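Local structure of putative O-methyltransferase (Klebsiella pneumoniae subsp. pneumoniae, 3TFW) at residues Ala136-Phe141 and Tyr159-Thr164; Lys65-Ile70 and Arg83-Asp88. The protein probably transfers a methyl group from S-adenosylmethionine to an oxygen atom of its substrate. All coordinates share one frame; numbering follows the deposited sequence.

Interaction 1: Ala136-Phe141 and Tyr159-Thr164; sequences AFDLIF and YSRPGT
Arg-161 grips Asp-138 side-on in a salt bridge, both nitrogens converging on one oxygen: NE lies 3.0 Å and NH2 2.9 Å from Asp-138 OD1. That oxygen sits in the guanidinium plane, but the carboxylate is turned 64° against it, so NE reaches the anti lone pair while NH2 comes from above the carboxylate plane. A bend at chi2 (93°) folds the arginine back over its own turn, where NH1 donates to Pro-162 O at 3.0 Å and fixes the rotation of the guanidinium. The other carboxylate oxygen, OD2, takes the backbone N-H groups of Lys-65 and Arg-66, which probably favours the ionised form of Asp-138. Further along, Phe-137 N donates almost straight (166°) to Tyr-159 O at 2.9 Å, meeting the carbonyl from above its plane. Thr-164 OG1 lies 2.7 Å from Phe-137 O and accepts the N-H of Arg-161 at 2.9 Å, tying a type II turn, Arg-161 to Thr-164, to the residues that lead into strand 139-142. Gly-163 suits the turn, its backbone angles calling for glycine. Around these bonds, Phe-137 CD2 lies 3.8 Å from Tyr-159 CB, with Tyr-159 O at the ring edge. Ala-136 CB presses on the Ser-160 backbone, and Ile-140 CD1 touches Ser-160 OG, which bonds to Ala-156 O. The contact joins the entry of a right-handed beta-alpha-beta crossover of the Rossmann-like methyltransferase fold to the loop returning from its helix, 149-158, into strand 165-169, which pairs in parallel with strand 139-142, itself flanked by strand 66-70.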
ATOM      1  N   ALA A 136     -10.398 -19.931   7.523  1.00 17.58           N
ATOM      2  CA  ALA A 136      -9.695 -18.638   7.567  1.00 16.78           C
ATOM      3  C   ALA A 136     -10.016 -17.745   6.364  1.00 15.54           C
ATOM      4  O   ALA A 136     -10.266 -18.234   5.262  1.00 15.64           O
ATOM      5  CB  ALA A 136      -8.185 -18.866   7.669  1.00 16.26           C
ATOM      6  N   PHE A 137     -10.012 -16.429   6.584  1.00 15.22           N
ATOM      7  CA  PHE A 137     -10.124 -15.462   5.492  1.00 14.35           C
ATOM      8  C   PHE A 137      -8.731 -15.107   4.962  1.00 14.41           C
ATOM      9  O   PHE A 137      -7.750 -15.132   5.704  1.00 13.88           O
ATOM     10  CB  PHE A 137     -10.824 -14.187   5.960  1.00 14.55           C
ATOM     11  CG  PHE A 137     -12.250 -14.398   6.373  1.00 14.77           C
ATOM     12  CD1 PHE A 137     -13.277 -14.341   5.435  1.00 14.20           C
ATOM     13  CD2 PHE A 137     -12.566 -14.627   7.705  1.00 15.93           C
ATOM     14  CE1 PHE A 137     -14.612 -14.529   5.821  1.00 16.77           C
ATOM     15  CE2 PHE A 137     -13.888 -14.820   8.097  1.00 16.34           C
ATOM     16  CZ  PHE A 137     -14.907 -14.774   7.153  1.00 16.70           C
ATOM     17  N   ASP A 138      -8.658 -14.746   3.685  1.00 13.97           N
ATOM     18  CA  ASP A 138      -7.380 -14.409   3.042  1.00 14.14           C
ATOM     19  C   ASP A 138      -7.041 -12.936   3.180  1.00 13.90           C
ATOM     20  O   ASP A 138      -5.860 -12.529   3.159  1.00 13.61           O
ATOM     21  CB  ASP A 138      -7.443 -14.774   1.564  1.00 14.44           C
ATOM     22  CG  ASP A 138      -7.743 -16.234   1.345  1.00 16.91           C
ATOM     23  OD1 ASP A 138      -7.061 -17.063   1.974  1.00 18.75           O
ATOM     24  OD2 ASP A 138      -8.681 -16.550   0.575  1.00 17.51           O
ATOM     25  N   LEU A 139      -8.092 -12.136   3.280  1.00 12.89           N
ATOM     26  CA  LEU A 139      -7.962 -10.700   3.412  1.00 13.35           C
ATOM     27  C   LEU A 139      -9.055 -10.202   4.349  1.00 13.23           C
ATOM     28  O   LEU A 139     -10.232 -10.598   4.234  1.00 13.40           O
ATOM     29  CB  LEU A 139      -8.076 -10.030   2.032  1.00 13.71           C
ATOM     30  CG  LEU A 139      -8.166  -8.498   2.076  1.00 15.03           C
ATOM     31  CD1 LEU A 139      -6.809  -7.976   2.449  1.00 19.76           C
ATOM     32  CD2 LEU A 139      -8.608  -7.918   0.754  1.00 21.50           C
ATOM     33  N   ILE A 140      -8.663  -9.356   5.298  1.00 12.79           N
ATOM     34  CA  ILE A 140      -9.590  -8.862   6.307  1.00 12.55           C
ATOM     35  C   ILE A 140      -9.466  -7.343   6.364  1.00 13.26           C
ATOM     36  O   ILE A 140      -8.367  -6.807   6.560  1.00 13.40           O
ATOM     37  CB  ILE A 140      -9.339  -9.479   7.699  1.00 11.76           C
ATOM     38  CG1 ILE A 140      -9.461 -11.016   7.645  1.00 12.02           C
ATOM     39  CG2 ILE A 140     -10.321  -8.891   8.731  1.00 12.43           C
ATOM     40  CD1 ILE A 140      -9.014 -11.740   8.928  1.00  9.81           C
ATOM     41  N   PHE A 141     -10.590  -6.662   6.168  1.00 13.96           N
ATOM     42  CA  PHE A 141     -10.620  -5.204   6.152  1.00 15.38           C
ATOM     43  C   PHE A 141     -11.415  -4.686   7.337  1.00 16.01           C
ATOM     44  O   PHE A 141     -12.595  -5.003   7.494  1.00 16.08           O
ATOM     45  CB  PHE A 141     -11.216  -4.716   4.823  1.00 15.83           C
ATOM     46  CG  PHE A 141     -11.171  -3.236   4.646  1.00 17.73           C
ATOM     47  CD1 PHE A 141      -9.985  -2.605   4.281  1.00 19.20           C
ATOM     48  CD2 PHE A 141     -12.307  -2.460   4.855  1.00 20.28           C
ATOM     49  CE1 PHE A 141      -9.942  -1.221   4.116  1.00 21.43           C
ATOM     50  CE2 PHE A 141     -12.262  -1.070   4.691  1.00 22.42           C
ATOM     51  CZ  PHE A 141     -11.083  -0.462   4.322  1.00 21.77           C
ATOM     52  N   TYR A 159      -9.598 -15.901  12.759  1.00 14.88           N
ATOM     53  CA  TYR A 159      -9.983 -16.361  11.429  1.00 15.05           C
ATOM     54  C   TYR A 159      -8.974 -16.002  10.343  1.00 15.47           C
ATOM     55  O   TYR A 159      -9.354 -15.607   9.235  1.00 14.74           O
ATOM     56  CB  TYR A 159     -11.409 -15.894  11.093  1.00 14.98           C
ATOM     57  CG  TYR A 159     -12.445 -16.566  11.994  1.00 15.77           C
ATOM     58  CD1 TYR A 159     -12.778 -17.913  11.825  1.00 16.66           C
ATOM     59  CD2 TYR A 159     -13.069 -15.861  13.017  1.00 17.15           C
ATOM     60  CE1 TYR A 159     -13.713 -18.539  12.651  1.00 17.10           C
ATOM     61  CE2 TYR A 159     -14.006 -16.480  13.852  1.00 17.15           C
ATOM     62  CZ  TYR A 159     -14.318 -17.818  13.658  1.00 18.06           C
ATOM     63  OH  TYR A 159     -15.235 -18.440  14.480  1.00 19.90           O
ATOM     64  N   SER A 160      -7.691 -16.182  10.672  1.00 15.90           N
ATOM     65  CA  SER A 160      -6.576 -15.930   9.755  1.00 17.17           C
ATOM     66  C   SER A 160      -5.797 -17.211   9.489  1.00 17.66           C
ATOM     67  O   SER A 160      -5.924 -18.183  10.238  1.00 18.66           O
ATOM     68  CB  SER A 160      -5.614 -14.906  10.365  1.00 16.53           C
ATOM     69  OG  SER A 160      -6.184 -13.610  10.331  1.00 21.13           O
ATOM     70  N   ARG A 161      -5.002 -17.190   8.422  1.00 18.22           N
ATOM     71  CA  ARG A 161      -4.029 -18.238   8.100  1.00 18.54           C
ATOM     72  C   ARG A 161      -2.688 -17.545   7.820  1.00 18.33           C
ATOM     73  O   ARG A 161      -2.645 -16.312   7.647  1.00 17.13           O
ATOM     74  CB  ARG A 161      -4.497 -19.085   6.896  1.00 19.09           C
ATOM     75  CG  ARG A 161      -5.038 -18.306   5.679  1.00 19.98           C
ATOM     76  CD  ARG A 161      -3.968 -18.030   4.648  1.00 22.12           C
ATOM     77  NE  ARG A 161      -4.490 -17.502   3.379  1.00 23.69           N
ATOM     78  CZ  ARG A 161      -3.726 -16.943   2.440  1.00 25.72           C
ATOM     79  NH1 ARG A 161      -2.413 -16.845   2.624  1.00 25.53           N
ATOM     80  NH2 ARG A 161      -4.260 -16.480   1.316  1.00 26.13           N
ATOM     81  N   PRO A 162      -1.576 -18.312   7.801  1.00 18.34           N
ATOM     82  CA  PRO A 162      -0.336 -17.633   7.415  1.00 17.54           C
ATOM     83  C   PRO A 162      -0.456 -17.012   6.030  1.00 16.80           C
ATOM     84  O   PRO A 162      -0.865 -17.679   5.079  1.00 16.32           O
ATOM     85  CB  PRO A 162       0.713 -18.757   7.435  1.00 18.31           C
ATOM     86  CG  PRO A 162       0.168 -19.756   8.430  1.00 18.20           C
ATOM     87  CD  PRO A 162      -1.338 -19.675   8.323  1.00 18.42           C
ATOM     88  N   GLY A 163      -0.132 -15.725   5.939  1.00 15.53           N
ATOM     89  CA  GLY A 163      -0.222 -14.977   4.688  1.00 14.96           C
ATOM     90  C   GLY A 163      -1.478 -14.133   4.528  1.00 14.32           C
ATOM     91  O   GLY A 163      -1.598 -13.369   3.571  1.00 14.00           O
ATOM     92  N   THR A 164      -2.424 -14.289   5.449  1.00 13.88           N
ATOM     93  CA  THR A 164      -3.606 -13.434   5.512  1.00 13.02           C
ATOM     94  C   THR A 164      -3.139 -11.997   5.686  1.00 13.12           C
ATOM     95  O   THR A 164      -2.186 -11.730   6.411  1.00 12.00           O
ATOM     96  CB  THR A 164      -4.521 -13.789   6.716  1.00 12.94           C
ATOM     97  OG1 THR A 164      -5.189 -15.042   6.482  1.00 13.19           O
ATOM     98  CG2 THR A 164      -5.579 -12.688   6.961  1.00 12.58           C
TER

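Interaction 2: Lys65-Ile70 and Arg83-Asp88; sequences KRILEI and RELPAD
Ile-67 and Leu-85 make the apolar part of this contact, methyl against methyl, with Ile-67 CD1 3.5 Å from Leu-85 CD2. The ethyl branch of the isoleucine does the touching: CG1 stands anti to the carbonyl carbon (chi1 -59°), and an extended chi2 of 171° carries CD1 on to the leucine. Both side chains are buried, and both also touch Leu-91 of strand 90-95, while Val-59 of helix 49-62 adjoins Ile-67. Toward the surface, the aliphatic stem of Lys-65 crosses the CG corner of the Pro-86 ring at about a right angle, CG to Pro-86 CG at 3.8 Å. Beyond CG the lysine is fully extended and runs past the carboxylate of Asp-88, its CD 3.8 Å from Asp-88 OD2.

The charged part is slight. Lys-65 NZ reaches Asp-88 OD2 at 3.4 Å, a salt bridge whose hydrogen bond is weak. Strand 66-70 and the 83-88 loop make no backbone bonds to each other; instead Lys-65 and Ile-67 bond through their backbones to Gln-90, just after the loop. Residues 83-88 return from helix 76-82 to strand 90-95 in the beta-alpha-beta crossover begun by strand 66-70.

Chemically, the contact grades from buried methyl groups through the aliphatic stem of a surface lysine to a loose ion pair. The close apolar packing inside probably holds the loop against the strand more firmly than the long, exposed charge pair does.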
ATOM      1  N   LYS A  65      -9.849 -15.763  -1.948  1.00 17.02           N
ATOM      2  CA  LYS A  65     -11.119 -16.419  -2.243  1.00 17.49           C
ATOM      3  C   LYS A  65     -12.100 -16.161  -1.108  1.00 16.37           C
ATOM      4  O   LYS A  65     -13.305 -16.372  -1.269  1.00 16.21           O
ATOM      5  CB  LYS A  65     -10.942 -17.941  -2.423  1.00 18.61           C
ATOM      6  CG  LYS A  65     -10.140 -18.350  -3.649  1.00 22.12           C
ATOM      7  CD  LYS A  65     -10.479 -19.778  -4.070  1.00 26.37           C
ATOM      8  CE  LYS A  65      -9.788 -20.147  -5.378  1.00 29.72           C
ATOM      9  NZ  LYS A  65      -9.987 -21.598  -5.695  1.00 31.34           N
ATOM     10  N   ARG A  66     -11.579 -15.722   0.043  1.00 15.16           N
ATOM     11  CA  ARG A  66     -12.387 -15.449   1.226  1.00 14.06           C
ATOM     12  C   ARG A  66     -11.980 -14.104   1.801  1.00 13.20           C
ATOM     13  O   ARG A  66     -10.828 -13.899   2.150  1.00 12.19           O
ATOM     14  CB  ARG A  66     -12.229 -16.549   2.285  1.00 14.61           C
ATOM     15  CG  ARG A  66     -12.805 -17.899   1.842  1.00 15.81           C
ATOM     16  CD  ARG A  66     -12.488 -19.047   2.776  1.00 16.44           C
ATOM     17  NE  ARG A  66     -13.174 -20.246   2.291  1.00 20.13           N
ATOM     18  CZ  ARG A  66     -14.435 -20.569   2.589  1.00 20.26           C
ATOM     19  NH1 ARG A  66     -15.143 -19.813   3.414  1.00 19.04           N
ATOM     20  NH2 ARG A  66     -14.978 -21.671   2.080  1.00 20.69           N
ATOM     21  N   ILE A  67     -12.934 -13.186   1.861  1.00 12.67           N
ATOM     22  CA  ILE A  67     -12.682 -11.843   2.387  1.00 12.09           C
ATOM     23  C   ILE A  67     -13.660 -11.555   3.523  1.00 12.36           C
ATOM     24  O   ILE A  67     -14.843 -11.902   3.434  1.00 12.32           O
ATOM     25  CB  ILE A  67     -12.813 -10.759   1.280  1.00 11.81           C
ATOM     26  CG1 ILE A  67     -11.817 -11.038   0.142  1.00 11.09           C
ATOM     27  CG2 ILE A  67     -12.581  -9.340   1.874  1.00 12.15           C
ATOM     28  CD1 ILE A  67     -12.002 -10.146  -1.108  1.00 11.64           C
ATOM     29  N   LEU A  68     -13.157 -10.921   4.586  1.00 11.88           N
ATOM     30  CA  LEU A  68     -14.008 -10.392   5.650  1.00 12.28           C
ATOM     31  C   LEU A  68     -13.907  -8.866   5.690  1.00 12.54           C
ATOM     32  O   LEU A  68     -12.811  -8.310   5.731  1.00 12.32           O
ATOM     33  CB  LEU A  68     -13.611 -10.982   7.011  1.00 12.00           C
ATOM     34  CG  LEU A  68     -14.241 -10.385   8.290  1.00 12.20           C
ATOM     35  CD1 LEU A  68     -15.766 -10.547   8.321  1.00 11.93           C
ATOM     36  CD2 LEU A  68     -13.632 -11.020   9.555  1.00 13.46           C
ATOM     37  N   GLU A  69     -15.052  -8.198   5.684  1.00 12.73           N
ATOM     38  CA  GLU A  69     -15.084  -6.746   5.815  1.00 13.05           C
ATOM     39  C   GLU A  69     -15.916  -6.350   7.035  1.00 13.37           C
ATOM     40  O   GLU A  69     -17.081  -6.712   7.147  1.00 12.93           O
ATOM     41  CB  GLU A  69     -15.684  -6.115   4.560  1.00 13.14           C
ATOM     42  CG  GLU A  69     -15.817  -4.603   4.635  1.00 14.17           C
ATOM     43  CD  GLU A  69     -16.485  -4.003   3.411  1.00 17.97           C
ATOM     44  OE1 GLU A  69     -17.428  -4.618   2.867  1.00 18.61           O
ATOM     45  OE2 GLU A  69     -16.079  -2.895   3.014  1.00 18.50           O
ATOM     46  N   ILE A  70     -15.319  -5.582   7.937  1.00 13.75           N
ATOM     47  CA  ILE A  70     -16.036  -5.099   9.106  1.00 14.61           C
ATOM     48  C   ILE A  70     -16.405  -3.616   8.900  1.00 14.94           C
ATOM     49  O   ILE A  70     -15.554  -2.732   8.993  1.00 15.04           O
ATOM     50  CB  ILE A  70     -15.240  -5.360  10.417  1.00 14.76           C
ATOM     51  CG1 ILE A  70     -14.868  -6.849  10.518  1.00 15.88           C
ATOM     52  CG2 ILE A  70     -16.055  -4.891  11.642  1.00 15.79           C
ATOM     53  CD1 ILE A  70     -13.996  -7.236  11.728  1.00 16.07           C
ATOM     54  N   ARG A  83     -15.442  -7.462  -6.790  1.00 16.62           N
ATOM     55  CA  ARG A  83     -15.215  -7.633  -8.243  1.00 17.92           C
ATOM     56  C   ARG A  83     -13.979  -8.461  -8.576  1.00 18.60           C
ATOM     57  O   ARG A  83     -13.907  -9.076  -9.645  1.00 18.85           O
ATOM     58  CB  ARG A  83     -15.095  -6.280  -8.931  1.00 18.13           C
ATOM     59  CG  ARG A  83     -16.410  -5.618  -9.184  1.00 20.14           C
ATOM     60  CD  ARG A  83     -16.179  -4.159  -9.440  1.00 24.20           C
ATOM     61  NE  ARG A  83     -17.383  -3.506  -9.930  1.00 26.59           N
ATOM     62  CZ  ARG A  83     -17.390  -2.308 -10.499  1.00 27.94           C
ATOM     63  NH1 ARG A  83     -16.250  -1.643 -10.663  1.00 27.93           N
ATOM     64  NH2 ARG A  83     -18.535  -1.781 -10.916  1.00 27.80           N
ATOM     65  N   GLU A  84     -13.017  -8.493  -7.654  1.00 18.48           N
ATOM     66  CA  GLU A  84     -11.759  -9.188  -7.888  1.00 18.57           C
ATOM     67  C   GLU A  84     -11.775 -10.645  -7.442  1.00 19.04           C
ATOM     68  O   GLU A  84     -10.809 -11.359  -7.660  1.00 18.63           O
ATOM     69  CB  GLU A  84     -10.591  -8.435  -7.230  1.00 18.74           C
ATOM     70  CG  GLU A  84     -10.455  -6.988  -7.680  1.00 18.97           C
ATOM     71  CD  GLU A  84     -10.240  -6.845  -9.176  1.00 21.15           C
ATOM     72  OE1 GLU A  84      -9.666  -7.756  -9.799  1.00 22.77           O
ATOM     73  OE2 GLU A  84     -10.640  -5.805  -9.727  1.00 23.61           O
ATOM     74  N   LEU A  85     -12.867 -11.080  -6.820  1.00 19.01           N
ATOM     75  CA  LEU A  85     -13.004 -12.466  -6.393  1.00 20.07           C
ATOM     76  C   LEU A  85     -13.222 -13.409  -7.582  1.00 21.33           C
ATOM     77  O   LEU A  85     -13.863 -13.029  -8.564  1.00 21.53           O
ATOM     78  CB  LEU A  85     -14.159 -12.614  -5.386  1.00 19.58           C
ATOM     79  CG  LEU A  85     -13.990 -12.041  -3.972  1.00 19.51           C
ATOM     80  CD1 LEU A  85     -15.345 -12.051  -3.249  1.00 18.78           C
ATOM     81  CD2 LEU A  85     -12.982 -12.862  -3.166  1.00 18.85           C
ATOM     82  N   PRO A  86     -12.692 -14.643  -7.489  1.00 22.63           N
ATOM     83  CA  PRO A  86     -13.036 -15.688  -8.463  1.00 23.81           C
ATOM     84  C   PRO A  86     -14.517 -16.067  -8.363  1.00 24.66           C
ATOM     85  O   PRO A  86     -15.205 -15.634  -7.429  1.00 24.43           O
ATOM     86  CB  PRO A  86     -12.153 -16.866  -8.035  1.00 24.10           C
ATOM     87  CG  PRO A  86     -11.890 -16.644  -6.588  1.00 23.84           C
ATOM     88  CD  PRO A  86     -11.782 -15.146  -6.448  1.00 22.60           C
ATOM     89  N   ALA A  87     -14.993 -16.881  -9.305  1.00 25.35           N
ATOM     90  CA  ALA A  87     -16.390 -17.324  -9.333  1.00 25.81           C
ATOM     91  C   ALA A  87     -16.843 -18.045  -8.053  1.00 25.93           C
ATOM     92  O   ALA A  87     -18.015 -17.974  -7.684  1.00 26.85           O
ATOM     93  CB  ALA A  87     -16.643 -18.203 -10.564  1.00 26.43           C
ATOM     94  N   ASP A  88     -15.920 -18.724  -7.374  1.00 25.63           N
ATOM     95  CA  ASP A  88     -16.236 -19.433  -6.121  1.00 24.90           C
ATOM     96  C   ASP A  88     -15.859 -18.629  -4.865  1.00 23.48           C
ATOM     97  O   ASP A  88     -15.908 -19.148  -3.743  1.00 23.39           O
ATOM     98  CB  ASP A  88     -15.541 -20.797  -6.096  1.00 25.57           C
ATOM     99  CG  ASP A  88     -14.027 -20.688  -6.189  1.00 27.43           C
ATOM    100  OD1 ASP A  88     -13.524 -19.678  -6.723  1.00 28.21           O
ATOM    101  OD2 ASP A  88     -13.337 -21.618  -5.716  1.00 30.85           O
TER

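In the fold
Interaction 2 closes before interaction 1 opens along the chain, and they lie about 11 Å apart between centres. Both belong to one mixed sheet, in which strands 66-70 and 139-142 are parallel neighbours: Asp-138 N reaches Arg-66 O at 2.8 Å, Phe-141 N reaches Leu-68 O at 2.8 Å, and the Phe-137 ring packs on the backbone of Ile-67. Each contact sets the residues entering a strand against the loop leading from the following helix to the next strand, 90-95 in interaction 2 and 165-169 in interaction 1. Together they pack two helix-to-strand returns against the end of the sheet where its parallel strands enter, in a fold consistent with S-adenosylmethionine-dependent methyltransferases.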